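Local coordinates for metallo-beta-lactamase (Simiduia agarivorans, PDB 6MFI), which probably hydrolyses the lactam ring of beta-lactam antibiotics with the help of bound zinc ions, as other subclass B3 metallo-beta-lactamases do, at residues Val103-His108 with Thr129-Pro134; Leu236-Leu241 with Gln277-Ile282; Gly47-Val52 with Ala94-Ser99; Ala38-Trp43 with Thr251-Ala256; Cys205-Tyr210 with Asp243-Leu248. All blocks are in the same frame, centred on the assembly; numbering follows the deposited sequence.

Contact 1. Residues Val103-His108 with Thr129-Pro134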
# COMPACT_ATOMS: atom_id res chain seq x y z
N VAL A 103 12.37 -12.02 -4.78
CA VAL A 103 11.11 -11.61 -4.15
C VAL A 103 10.30 -12.87 -3.88
O VAL A 103 9.81 -13.51 -4.81
CB VAL A 103 10.34 -10.62 -5.04
CG1 VAL A 103 9.06 -10.19 -4.35
CG2 VAL A 103 11.20 -9.42 -5.37
N LYS A 104 10.17 -13.23 -2.60
CA LYS A 104 9.51 -14.47 -2.22
C LYS A 104 8.08 -14.29 -1.75
O LYS A 104 7.31 -15.26 -1.75
CB LYS A 104 10.31 -15.18 -1.12
CG LYS A 104 11.78 -15.35 -1.42
CD LYS A 104 12.00 -16.15 -2.70
CE LYS A 104 13.48 -16.33 -2.99
NZ LYS A 104 13.71 -17.07 -4.26
N ILE A 105 7.69 -13.08 -1.35
CA ILE A 105 6.37 -12.83 -0.79
C ILE A 105 5.80 -11.55 -1.40
O ILE A 105 6.50 -10.53 -1.48
CB ILE A 105 6.41 -12.72 0.75
CG1 ILE A 105 6.80 -14.06 1.37
CG2 ILE A 105 5.08 -12.24 1.30
CD1 ILE A 105 6.87 -14.05 2.88
N LEU A 106 4.55 -11.61 -1.83
CA LEU A 106 3.83 -10.45 -2.35
C LEU A 106 2.70 -10.09 -1.40
O LEU A 106 1.90 -10.96 -1.02
CB LEU A 106 3.27 -10.72 -3.75
CG LEU A 106 4.28 -10.87 -4.89
CD1 LEU A 106 3.58 -11.35 -6.15
CD2 LEU A 106 5.00 -9.56 -5.15
N LEU A 107 2.63 -8.82 -1.01
CA LEU A 107 1.57 -8.30 -0.16
C LEU A 107 0.83 -7.19 -0.90
O LEU A 107 1.23 -6.77 -1.98
CB LEU A 107 2.12 -7.78 1.17
CG LEU A 107 2.98 -8.76 1.98
CD1 LEU A 107 3.49 -8.11 3.26
CD2 LEU A 107 2.20 -10.03 2.29
N HIS A 108 -0.26 -6.72 -0.29
CA HIS A 108 -1.11 -5.73 -0.92
C HIS A 108 -1.62 -4.74 0.12
O HIS A 108 -1.71 -5.06 1.31
CB HIS A 108 -2.31 -6.38 -1.63
CG HIS A 108 -3.31 -6.99 -0.70
ND1 HIS A 108 -4.22 -6.23 0.01
CD2 HIS A 108 -3.54 -8.27 -0.36
CE1 HIS A 108 -4.97 -7.03 0.75
NE2 HIS A 108 -4.58 -8.27 0.54
N THR A 129 4.92 -16.17 -3.60
CA THR A 129 3.59 -16.54 -3.12
C THR A 129 2.88 -15.27 -2.66
O THR A 129 3.44 -14.46 -1.92
CB THR A 129 3.67 -17.55 -1.97
OG1 THR A 129 2.78 -17.16 -0.92
CG2 THR A 129 5.09 -17.64 -1.43
N LEU A 130 1.64 -15.11 -3.10
CA LEU A 130 0.86 -13.90 -2.84
C LEU A 130 -0.05 -14.13 -1.65
O LEU A 130 -0.89 -15.04 -1.67
CB LEU A 130 0.06 -13.51 -4.08
CG LEU A 130 -1.01 -12.44 -3.94
CD1 LEU A 130 -0.41 -11.12 -3.47
CD2 LEU A 130 -1.72 -12.26 -5.27
N TYR A 131 0.11 -13.32 -0.61
CA TYR A 131 -0.74 -13.36 0.57
C TYR A 131 -1.75 -12.23 0.50
O TYR A 131 -1.42 -11.10 0.14
CB TYR A 131 0.10 -13.23 1.85
CG TYR A 131 0.99 -14.42 2.13
CD1 TYR A 131 2.23 -14.54 1.53
CD2 TYR A 131 0.58 -15.43 3.00
CE1 TYR A 131 3.05 -15.63 1.79
CE2 TYR A 131 1.39 -16.52 3.27
CZ TYR A 131 2.62 -16.61 2.66
OH TYR A 131 3.44 -17.69 2.92
N ALA A 132 -3.00 -12.54 0.86
CA ALA A 132 -4.07 -11.56 0.75
C ALA A 132 -5.14 -11.84 1.80
O ALA A 132 -5.35 -12.99 2.19
CB ALA A 132 -4.70 -11.57 -0.65
N SER A 133 -5.80 -10.77 2.24
CA SER A 133 -6.95 -10.92 3.11
C SER A 133 -8.07 -11.65 2.37
O SER A 133 -8.10 -11.67 1.14
CB SER A 133 -7.43 -9.55 3.59
OG SER A 133 -7.83 -8.74 2.50
N PRO A 134 -9.00 -12.26 3.11
CA PRO A 134 -10.09 -13.01 2.45
C PRO A 134 -10.88 -12.20 1.43
O PRO A 134 -11.16 -12.71 0.34
CB PRO A 134 -10.96 -13.46 3.62
CG PRO A 134 -10.01 -13.57 4.76
CD PRO A 134 -9.02 -12.46 4.57
O HOH W 1 -1.36 -8.92 1.65

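Contact 2. Residues Leu236-Leu241 with Gln277-Ile282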
# COMPACT_ATOMS: atom_id res chain seq x y z
N LEU A 236 -13.12 0.74 13.50
CA LEU A 236 -12.25 -0.12 14.30
C LEU A 236 -10.82 -0.12 13.76
O LEU A 236 -9.86 -0.12 14.54
CB LEU A 236 -12.82 -1.53 14.34
CG LEU A 236 -12.57 -2.33 15.62
CD1 LEU A 236 -13.15 -1.61 16.82
CD2 LEU A 236 -13.15 -3.73 15.50
N GLY A 237 -10.67 -0.13 12.43
CA GLY A 237 -9.33 -0.10 11.86
C GLY A 237 -8.69 1.26 11.96
O GLY A 237 -7.47 1.37 12.14
N LEU A 238 -9.49 2.32 11.84
CA LEU A 238 -8.96 3.68 11.98
C LEU A 238 -8.44 3.92 13.39
O LEU A 238 -7.35 4.47 13.58
CB LEU A 238 -10.03 4.70 11.61
CG LEU A 238 -10.13 5.05 10.13
CD1 LEU A 238 -11.31 5.98 9.87
CD2 LEU A 238 -8.84 5.69 9.67
N ALA A 239 -9.22 3.53 14.40
CA ALA A 239 -8.76 3.66 15.78
C ALA A 239 -7.56 2.77 16.05
O ALA A 239 -6.74 3.08 16.93
CB ALA A 239 -9.90 3.34 16.75
N THR A 240 -7.43 1.67 15.32
CA THR A 240 -6.26 0.81 15.47
C THR A 240 -5.03 1.41 14.81
O THR A 240 -3.93 1.36 15.38
CB THR A 240 -6.55 -0.58 14.89
OG1 THR A 240 -7.78 -1.08 15.44
CG2 THR A 240 -5.42 -1.54 15.22
N LEU A 241 -5.19 1.99 13.62
CA LEU A 241 -4.05 2.57 12.91
C LEU A 241 -3.48 3.77 13.67
O LEU A 241 -2.26 3.97 13.69
CB LEU A 241 -4.47 2.98 11.50
CG LEU A 241 -3.45 3.82 10.73
CD1 LEU A 241 -2.23 2.98 10.35
CD2 LEU A 241 -4.07 4.46 9.50
N GLN A 277 -1.79 11.34 13.06
CA GLN A 277 -2.29 12.46 12.28
C GLN A 277 -3.02 11.98 11.03
O GLN A 277 -4.04 12.57 10.63
CB GLN A 277 -1.14 13.40 11.90
CG GLN A 277 -1.56 14.61 11.09
CD GLN A 277 -2.31 15.63 11.91
OE1 GLN A 277 -2.02 15.84 13.09
NE2 GLN A 277 -3.29 16.29 11.29
N TYR A 278 -2.52 10.92 10.40
CA TYR A 278 -3.14 10.42 9.17
C TYR A 278 -4.52 9.84 9.44
O TYR A 278 -5.47 10.12 8.71
CB TYR A 278 -2.23 9.39 8.51
CG TYR A 278 -2.77 8.84 7.21
CD1 TYR A 278 -2.67 9.56 6.03
CD2 TYR A 278 -3.38 7.59 7.16
CE1 TYR A 278 -3.16 9.07 4.84
CE2 TYR A 278 -3.88 7.09 5.97
CZ TYR A 278 -3.76 7.83 4.82
OH TYR A 278 -4.25 7.33 3.63
N ALA A 279 -4.64 9.02 10.49
CA ALA A 279 -5.92 8.40 10.80
C ALA A 279 -6.95 9.45 11.23
O ALA A 279 -8.14 9.33 10.92
CB ALA A 279 -5.75 7.34 11.88
N THR A 280 -6.51 10.47 11.96
CA THR A 280 -7.42 11.55 12.35
C THR A 280 -7.89 12.33 11.13
O THR A 280 -9.04 12.78 11.07
CB THR A 280 -6.74 12.48 13.36
OG1 THR A 280 -6.19 11.70 14.43
CG2 THR A 280 -7.75 13.47 13.93
N GLY A 281 -7.01 12.50 10.14
CA GLY A 281 -7.42 13.15 8.90
C GLY A 281 -8.43 12.32 8.12
O GLY A 281 -9.33 12.87 7.48
N ILE A 282 -8.28 11.00 8.16
CA ILE A 282 -9.25 10.13 7.51
C ILE A 282 -10.59 10.19 8.23
O ILE A 282 -11.65 10.23 7.60
CB ILE A 282 -8.72 8.69 7.43
CG1 ILE A 282 -7.42 8.64 6.61
CG2 ILE A 282 -9.76 7.76 6.83
CD1 ILE A 282 -7.61 8.97 5.15

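Contact 3. Residues Gly47-Val52 with Ala94-Ser99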
# COMPACT_ATOMS: atom_id res chain seq x y z
N GLY A 47 8.92 6.28 -12.73
CA GLY A 47 9.65 7.00 -11.71
C GLY A 47 10.84 6.22 -11.20
O GLY A 47 10.91 4.99 -11.34
N PRO A 48 11.81 6.91 -10.61
CA PRO A 48 13.01 6.24 -10.13
C PRO A 48 12.78 5.60 -8.78
O PRO A 48 11.91 6.05 -8.01
CB PRO A 48 14.03 7.39 -10.04
CG PRO A 48 13.19 8.58 -9.72
CD PRO A 48 11.87 8.37 -10.41
N PRO A 49 13.52 4.55 -8.44
CA PRO A 49 13.45 3.98 -7.10
C PRO A 49 14.44 4.65 -6.15
O PRO A 49 15.50 5.13 -6.55
CB PRO A 49 13.82 2.52 -7.34
CG PRO A 49 14.81 2.58 -8.46
CD PRO A 49 14.40 3.76 -9.33
N PHE A 50 14.07 4.67 -4.87
CA PHE A 50 14.94 5.26 -3.87
C PHE A 50 14.81 4.48 -2.57
O PHE A 50 13.84 3.75 -2.34
CB PHE A 50 14.63 6.74 -3.64
CG PHE A 50 13.22 7.01 -3.18
CD1 PHE A 50 12.93 7.09 -1.82
CD2 PHE A 50 12.20 7.21 -4.09
CE1 PHE A 50 11.64 7.34 -1.39
CE2 PHE A 50 10.91 7.47 -3.66
CZ PHE A 50 10.63 7.53 -2.31
N ARG A 51 15.81 4.65 -1.71
CA ARG A 51 15.84 3.97 -0.42
C ARG A 51 15.05 4.78 0.61
O ARG A 51 15.28 5.98 0.78
CB ARG A 51 17.28 3.79 0.05
CG ARG A 51 17.43 3.62 1.56
CD ARG A 51 18.90 3.53 1.94
NE ARG A 51 19.54 2.35 1.38
CZ ARG A 51 19.97 1.32 2.10
NH1 ARG A 51 19.84 1.33 3.42
NH2 ARG A 51 20.54 0.28 1.51
N VAL A 52 14.11 4.11 1.28
CA VAL A 52 13.35 4.76 2.35
C VAL A 52 14.16 4.77 3.64
O VAL A 52 14.50 5.83 4.18
CB VAL A 52 11.99 4.07 2.54
CG1 VAL A 52 11.23 4.70 3.70
CG2 VAL A 52 11.17 4.15 1.25
N ALA A 94 15.25 -3.88 -10.53
CA ALA A 94 16.52 -4.16 -11.20
C ALA A 94 17.47 -2.98 -11.11
O ALA A 94 18.69 -3.17 -11.06
CB ALA A 94 16.26 -4.54 -12.66
N ARG A 95 16.94 -1.75 -11.10
CA ARG A 95 17.80 -0.57 -10.98
C ARG A 95 18.56 -0.58 -9.66
O ARG A 95 19.73 -0.18 -9.60
CB ARG A 95 16.97 0.70 -11.11
CG ARG A 95 16.42 0.94 -12.51
CD ARG A 95 15.57 2.20 -12.56
NE ARG A 95 16.34 3.40 -12.26
CZ ARG A 95 15.97 4.63 -12.61
NH1 ARG A 95 14.84 4.82 -13.27
NH2 ARG A 95 16.73 5.67 -12.30
N LEU A 96 17.91 -1.02 -8.58
CA LEU A 96 18.57 -1.12 -7.29
C LEU A 96 19.54 -2.29 -7.21
O LEU A 96 20.33 -2.35 -6.27
CB LEU A 96 17.52 -1.25 -6.18
CG LEU A 96 16.65 -0.03 -5.91
CD1 LEU A 96 15.41 -0.43 -5.13
CD2 LEU A 96 17.43 1.04 -5.16
N GLY A 97 19.51 -3.20 -8.18
CA GLY A 97 20.39 -4.34 -8.19
C GLY A 97 19.84 -5.59 -7.54
O GLY A 97 20.61 -6.54 -7.31
N PHE A 98 18.55 -5.64 -7.25
CA PHE A 98 17.93 -6.78 -6.60
C PHE A 98 17.30 -7.71 -7.64
O PHE A 98 16.79 -7.26 -8.67
CB PHE A 98 16.87 -6.34 -5.60
CG PHE A 98 17.43 -5.54 -4.45
CD1 PHE A 98 18.29 -6.12 -3.54
CD2 PHE A 98 17.09 -4.20 -4.29
CE1 PHE A 98 18.80 -5.38 -2.48
CE2 PHE A 98 17.60 -3.46 -3.24
CZ PHE A 98 18.46 -4.06 -2.34
N SER A 99 17.36 -9.01 -7.36
CA SER A 99 16.81 -10.01 -8.26
C SER A 99 15.31 -10.15 -8.03
O SER A 99 14.85 -10.23 -6.89
CB SER A 99 17.51 -11.35 -8.04
OG SER A 99 16.80 -12.40 -8.68

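Contact 4. Residues Ala38-Trp43 with Thr251-Ala256. With ZN (zinc ion), chain B.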
# COMPACT_ATOMS: atom_id res chain seq x y z
N ALA A 38 5.88 14.32 -9.49
CA ALA A 38 5.13 15.43 -8.94
C ALA A 38 4.07 14.92 -7.96
O ALA A 38 3.90 13.71 -7.77
CB ALA A 38 4.48 16.25 -10.06
N ASP A 39 3.37 15.86 -7.34
CA ASP A 39 2.30 15.51 -6.42
C ASP A 39 1.08 15.02 -7.19
O ASP A 39 0.66 15.65 -8.16
CB ASP A 39 1.93 16.71 -5.54
CG ASP A 39 2.77 16.79 -4.28
OD1 ASP A 39 3.02 15.73 -3.66
OD2 ASP A 39 3.18 17.91 -3.91
N TRP A 40 0.51 13.90 -6.75
CA TRP A 40 -0.65 13.29 -7.39
C TRP A 40 -0.39 13.04 -8.87
O TRP A 40 -1.19 13.40 -9.74
CB TRP A 40 -1.90 14.15 -7.18
CG TRP A 40 -2.27 14.35 -5.75
CD1 TRP A 40 -2.25 15.53 -5.05
CD2 TRP A 40 -2.72 13.35 -4.82
NE1 TRP A 40 -2.66 15.32 -3.76
CE2 TRP A 40 -2.95 13.99 -3.59
CE3 TRP A 40 -2.95 11.98 -4.92
CZ2 TRP A 40 -3.40 13.31 -2.47
CZ3 TRP A 40 -3.40 11.30 -3.80
CH2 TRP A 40 -3.62 11.96 -2.59
N ASP A 41 0.74 12.41 -9.15
CA ASP A 41 1.14 12.16 -10.52
C ASP A 41 0.31 11.03 -11.13
O ASP A 41 -0.49 10.38 -10.46
CB ASP A 41 2.63 11.81 -10.59
CG ASP A 41 3.36 12.55 -11.69
OD1 ASP A 41 2.72 12.84 -12.73
OD2 ASP A 41 4.56 12.84 -11.53
N ALA A 42 0.52 10.81 -12.43
CA ALA A 42 -0.18 9.73 -13.12
C ALA A 42 0.20 8.38 -12.53
O ALA A 42 1.34 8.17 -12.09
CB ALA A 42 0.13 9.77 -14.62
N TRP A 43 -0.76 7.46 -12.53
CA TRP A 43 -0.54 6.15 -11.91
C TRP A 43 0.55 5.37 -12.62
O TRP A 43 1.35 4.68 -11.98
CB TRP A 43 -1.84 5.35 -11.89
CG TRP A 43 -2.88 5.90 -10.96
CD1 TRP A 43 -2.70 6.82 -9.97
CD2 TRP A 43 -4.27 5.55 -10.94
NE1 TRP A 43 -3.89 7.07 -9.33
CE2 TRP A 43 -4.87 6.30 -9.91
CE3 TRP A 43 -5.07 4.69 -11.70
CZ2 TRP A 43 -6.23 6.21 -9.61
CZ3 TRP A 43 -6.42 4.59 -11.40
CH2 TRP A 43 -6.98 5.35 -10.37
N THR A 251 2.30 5.52 2.06
CA THR A 251 0.95 5.38 1.54
C THR A 251 0.98 4.88 0.10
O THR A 251 1.89 5.23 -0.66
CB THR A 251 0.19 6.71 1.60
OG1 THR A 251 0.99 7.75 1.00
CG2 THR A 251 -0.11 7.09 3.04
N PRO A 252 -0.00 4.06 -0.30
CA PRO A 252 -0.04 3.59 -1.69
C PRO A 252 -0.12 4.72 -2.70
O PRO A 252 0.45 4.62 -3.80
CB PRO A 252 -1.30 2.71 -1.72
CG PRO A 252 -1.49 2.29 -0.31
CD PRO A 252 -1.06 3.45 0.52
N HIS A 253 -0.83 5.80 -2.37
CA HIS A 253 -0.71 7.05 -3.10
C HIS A 253 0.27 7.93 -2.35
O HIS A 253 -0.06 8.38 -1.24
CB HIS A 253 -2.06 7.74 -3.24
CG HIS A 253 -3.06 6.95 -4.03
ND1 HIS A 253 -3.10 6.98 -5.41
CD2 HIS A 253 -4.05 6.12 -3.65
CE1 HIS A 253 -4.08 6.20 -5.84
NE2 HIS A 253 -4.67 5.66 -4.78
N PRO A 254 1.47 8.17 -2.87
CA PRO A 254 2.50 8.87 -2.07
C PRO A 254 2.07 10.23 -1.56
O PRO A 254 2.46 10.60 -0.45
CB PRO A 254 3.68 8.98 -3.05
CG PRO A 254 3.47 7.86 -4.02
CD PRO A 254 1.98 7.74 -4.19
N SER A 255 1.27 10.97 -2.32
CA SER A 255 0.84 12.29 -1.87
C SER A 255 -0.18 12.23 -0.74
O SER A 255 -0.48 13.27 -0.15
CB SER A 255 0.27 13.08 -3.04
OG SER A 255 1.27 13.38 -3.99
N ALA A 256 -0.72 11.04 -0.42
CA ALA A 256 -1.64 10.93 0.70
C ALA A 256 -0.95 11.23 2.03
O ALA A 256 -1.59 11.75 2.95
CB ALA A 256 -2.27 9.54 0.74
ZN ZN B . -5.70 3.90 -5.25
O HOH W 2 -7.62 3.43 -5.44

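Contact 5. Residues Cys205-Tyr210 with Asp243-Leu248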
# COMPACT_ATOMS: atom_id res chain seq x y z
N CYS A 205 15.88 1.32 16.27
CA CYS A 205 15.47 1.24 14.87
C CYS A 205 14.28 2.16 14.58
O CYS A 205 13.92 3.00 15.40
CB CYS A 205 15.12 -0.20 14.49
SG CYS A 205 16.46 -1.39 14.72
N THR A 206 13.68 1.99 13.41
CA THR A 206 12.54 2.77 12.98
C THR A 206 11.39 1.85 12.62
O THR A 206 11.59 0.82 11.95
CB THR A 206 12.90 3.66 11.77
OG1 THR A 206 13.99 4.52 12.12
CG2 THR A 206 11.70 4.50 11.35
N THR A 207 10.19 2.20 13.07
CA THR A 207 8.98 1.43 12.78
C THR A 207 8.24 2.10 11.63
O THR A 207 7.76 3.23 11.76
CB THR A 207 8.09 1.32 14.01
OG1 THR A 207 8.83 0.73 15.09
CG2 THR A 207 6.88 0.46 13.71
N LEU A 208 8.16 1.41 10.50
CA LEU A 208 7.48 1.91 9.31
C LEU A 208 6.09 1.30 9.22
O LEU A 208 5.89 0.12 9.55
CB LEU A 208 8.28 1.60 8.04
CG LEU A 208 9.51 2.44 7.72
CD1 LEU A 208 10.68 2.12 8.64
CD2 LEU A 208 9.92 2.26 6.26
N VAL A 209 5.13 2.09 8.76
CA VAL A 209 3.75 1.64 8.59
C VAL A 209 3.29 2.01 7.19
O VAL A 209 3.36 3.18 6.80
CB VAL A 209 2.81 2.25 9.65
CG1 VAL A 209 1.36 1.97 9.28
CG2 VAL A 209 3.13 1.70 11.03
N TYR A 210 2.83 1.01 6.44
CA TYR A 210 2.29 1.22 5.10
C TYR A 210 0.77 1.27 5.22
O TYR A 210 0.05 0.30 4.99
CB TYR A 210 2.75 0.10 4.16
CG TYR A 210 2.46 0.34 2.70
CD1 TYR A 210 2.85 1.51 2.07
CD2 TYR A 210 1.79 -0.62 1.94
CE1 TYR A 210 2.59 1.73 0.72
CE2 TYR A 210 1.52 -0.41 0.60
CZ TYR A 210 1.92 0.76 -0.00
OH TYR A 210 1.66 0.96 -1.34
N ASP A 243 -3.23 4.29 16.81
CA ASP A 243 -2.52 3.91 18.03
C ASP A 243 -1.37 2.95 17.78
O ASP A 243 -0.75 2.48 18.73
CB ASP A 243 -3.50 3.30 19.03
CG ASP A 243 -3.19 3.70 20.46
OD1 ASP A 243 -2.52 4.74 20.65
OD2 ASP A 243 -3.63 2.99 21.39
N LEU A 244 -1.06 2.65 16.52
CA LEU A 244 0.05 1.76 16.21
C LEU A 244 1.38 2.44 16.48
O LEU A 244 1.53 3.66 16.32
CB LEU A 244 -0.01 1.31 14.75
CG LEU A 244 -1.12 0.33 14.34
CD1 LEU A 244 -1.03 0.03 12.85
CD2 LEU A 244 -1.04 -0.94 15.16
N GLU A 245 2.36 1.65 16.90
CA GLU A 245 3.74 2.12 16.92
C GLU A 245 4.15 2.48 15.50
O GLU A 245 4.07 1.64 14.60
CB GLU A 245 4.67 1.05 17.50
CG GLU A 245 6.02 1.59 17.95
CD GLU A 245 5.91 2.55 19.11
OE1 GLU A 245 4.97 2.42 19.92
OE2 GLU A 245 6.78 3.45 19.22
N CYS A 246 4.55 3.73 15.30
CA CYS A 246 4.62 4.27 13.94
C CYS A 246 5.54 5.48 13.94
O CYS A 246 5.16 6.55 14.43
CB CYS A 246 3.22 4.63 13.47
SG CYS A 246 3.08 5.52 11.91
N ASP A 247 6.74 5.31 13.40
CA ASP A 247 7.69 6.41 13.26
C ASP A 247 7.75 6.97 11.85
O ASP A 247 7.97 8.18 11.68
CB ASP A 247 9.10 5.96 13.67
CG ASP A 247 9.13 5.35 15.06
OD1 ASP A 247 8.54 5.95 15.99
OD2 ASP A 247 9.74 4.28 15.23
N LEU A 248 7.56 6.14 10.83
CA LEU A 248 7.61 6.55 9.44
C LEU A 248 6.35 6.05 8.74
O LEU A 248 5.97 4.89 8.90
CB LEU A 248 8.87 6.01 8.75
CG LEU A 248 9.35 6.68 7.46
CD1 LEU A 248 10.85 6.48 7.30
CD2 LEU A 248 8.62 6.14 6.24
O HOH W 3 11.93 4.70 16.67

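Contact 1. Residues Val103-His108 with Thr129-Pro134
Strands 103-107 and 129-132 run parallel as sheet neighbours, their axes 4.8 Å apart at closest and 25° apart in direction, with Ile105 level with Thr129 and Leu106 with Leu130. Thr129 N gives a hydrogen bond to Lys104 O, Leu106 N to Thr129 O and Tyr131 N to Leu106 O, the stagger expected of a parallel pair.

On the face bearing Ile105 and Tyr131, the isoleucine sends CG2 obliquely to the ring, 3.7 Å from Tyr131 CD1, and Leu107 CD2 meets Tyr131 CB at 3.9 Å. The other face belongs to leucines: Leu130 has CG anti to its backbone N (chi1 168°), which swings CD1 across to within 3.7 Å of Leu106 CB. Ile105 and the three leucines are buried, where branched hydrocarbon fills space at no polar cost; Tyr131, partly exposed, can carry a hydroxyl.

Past the last bridge the strands separate, and a water takes over, accepting from His108 N and donating to Tyr131 O. His108 then turns its ring back across the gap, and NE2 accepts from Ser133 N at 3.3 Å, the donor lying in the ring plane. Ser133 stands at the N-cap of helix 134-142; its hydroxyl bonds to Gly191 O and only weakly to Ala136 N.

Strand 74-78 pairs with the far edge of 103-107 and strand 163-166 with that of 129-132, while Ile173 of strand 172-175, in the second sheet, packs on Ile105 and Tyr131.

Contact 2. Residues Leu236-Leu241 with Gln277-Ile282
Leu238 and Leu241, one turn apart on helix 228-242, meet Tyr278, Ala279 and Ile282 of helix 274-291 in a seam of apolar side chains. The aliphatic contacts come first. Leu238 CD2 lies 3.6 Å from Ile282 CG2, the two side chains crossing at about a right angle, and the same methyl is 4.1 Å from Ala279 CB. With chi1 at 170° the Leu241 chain extends away from its own N, and CD2 reaches to 4.1 Å from Ala279 CB. The alanine methyl thus touches both leucines, and it also rests 3.7 Å from the backbone oxygen Leu238 O. So small a residue lets the backbones come close here: the helix segments run roughly antiparallel, at 154°, with axes only 8.9 Å apart.

In the alpha-beta/beta-alpha sandwich of the metallo-beta-lactamase fold, these two helices belong to the C-terminal half, packed beside the sheet that contains strand 206-210. The loop residue Leu214 reaches into the seam and touches Leu238, Leu241 and Ile282.

The aromatic contact is of another kind. Tyr278 receives Leu241 CD2 at its ring edge, in the ring plane, 4.0 Å from Tyr278 CD2. Over one face of the ring, toward its rim, lies Ile282 CG1, from the next turn of the same helix, 3.9 Å above the plane. Tyrosine can serve both sides of this junction, because its flat body packs among hydrocarbons while its hydroxyl, at the far end, hydrogen-bonds to Asp212 O beyond the two helices.

Contact 3. Residues Gly47-Val52 with Ala94-Ser99
Pro49 wedges against Arg95 and Leu96 where helix 85-95 gives out in a Schellman motif. The motif is closed by Gly97, whose positive phi of 93° suits glycine, and Gly97 N bonds back to Ala94 O.

The tight side is that of the buried Pro49. Its CD sits over one face of the Arg95 guanidinium, toward the rim, 3.5 Å from Arg95 NE, and its CG lies 3.9 Å from Arg95 CB. The arginine chain bends at chi3 (63°), which folds the guanidinium across the proline instead of letting it run straight on. Pro48 continues the surface, with CA 3.9 Å from Arg95 NH1. The rigid rings thus present CH groups, Pro49 CD and Pro48 CA, to the face of the planar cation, and Pro48 also packs on Trp33 of helix 30-36.

Away from the prolines, Arg95 faces solvent and touches a crystal neighbour, so its pose may owe something to the lattice; its contact with the prolines is packing rather than hydrogen bonding. Nearby, Gly47 O accepts a hydrogen bond from Asn92 ND2. Leu96, only partly covered, packs less closely, sliding past Pro49 in the opposite direction with its CD1 4.0 Å from Pro49 CB.

Contact 4. Residues Ala38-Trp43 with Thr251-Ala256
Ser255 lays its CB squarely over the indole of Trp40, a CH-pi contact in which that carbon stands 3.5 Å from the centroid of the Trp40 six-membered ring and 18° off the ring normal. Serine does double duty here, because while its methylene covers the ring its hydroxyl works in two directions. Ser255 OG donates to Asp39 OD1 at 2.9 Å, meeting the carboxylate on its anti side, and accepts from Trp40 N, also at 2.9 Å. Two bonds therefore fix the hydroxyl and tie the loop 38-43 to the 3-10 segment that begins at Pro254.

Farther along the indole, Trp40 CZ3 lies 3.8 Å from His253 CB, so the tryptophan also borders the base of the histidine. Trp43 approaches the other end of that side chain: its NE1 comes to 3.6 Å from His253 CE1, at the imidazole edge, with the two ring planes inclined at 48°. The backbone of His253 is secured as well, His253 O receiving Thr251 OG1 and Ala256 N from opposite faces of its carbonyl plane.

Thus flanked by two largely exposed tryptophans, His253 points NE2 at a zinc ion 2.1 Å away. Asp114, His115 and a water complete the coordination, the Asp-His-His set that marks the second zinc site of subclass B3 metallo-beta-lactamases.

Contact 5. Residues Cys205-Tyr210 with Asp243-Leu248
The carboxylate of Asp247 is met on the anti side of OD2 by Thr207 N, 3.0 Å away and 22° out of the carboxylate plane. A water donates to Cys205 O and to Asp247 OD2, so OD2 takes two bonds. The carbonyl of Thr207 is gripped twice too: Asp247 N approaches in its plane at 2.8 Å, and Leu248 N is tilted from it at 3.1 Å. The short aspartate side chain is what takes up the backbone N-H preceding the paired residues.

Segment 243-248, mostly loop, comes in crosswise, the touching parts running 88° apart, and joins the strand only at Leu248, which forms a single parallel bridge with Leu208; Val209 N closes it on Leu248 O. The two leucines lie side by side, pointing the same way, with Leu208 CG 3.8 Å from Leu248 CB. Beta-branched residues fill the strand's other flank: Thr207 CG2 packs on Glu245 O, and Val209 CG2 lies 3.8 Å from Cys246 CB. Cys246 is joined by a disulfide to Cys275 of helix 274-291, and Cys205 to Cys200.

Since strand 206-210 runs through helix 228-242 into the parallel strand 248-250, the whole forms a beta-alpha-beta crossover at the edge of the second sheet of the sandwich.

Contact 1 pairs two parallel strands and is buried; contact 5, partly buried, is a loop that joins a strand in parallel at one bridge, in the other sheet, with an aspartate side chain and disulfides beside its backbone bonds. Contact 2 is buried too, yet its side-chain contacts are apolar; it touches contact 5 through Leu241 and Val209, and helix 228-242 follows strand 206-210. Contact 3, far from the metal, is mostly buried with Arg95 exposed at its edge, and its Val52 packs on Leu208 and Leu248 of contact 5. Contact 4 is the surface one, aromatic and polar around zinc; Tyr278 of contact 2 and Tyr210 of contact 5 back its 251-256 segment.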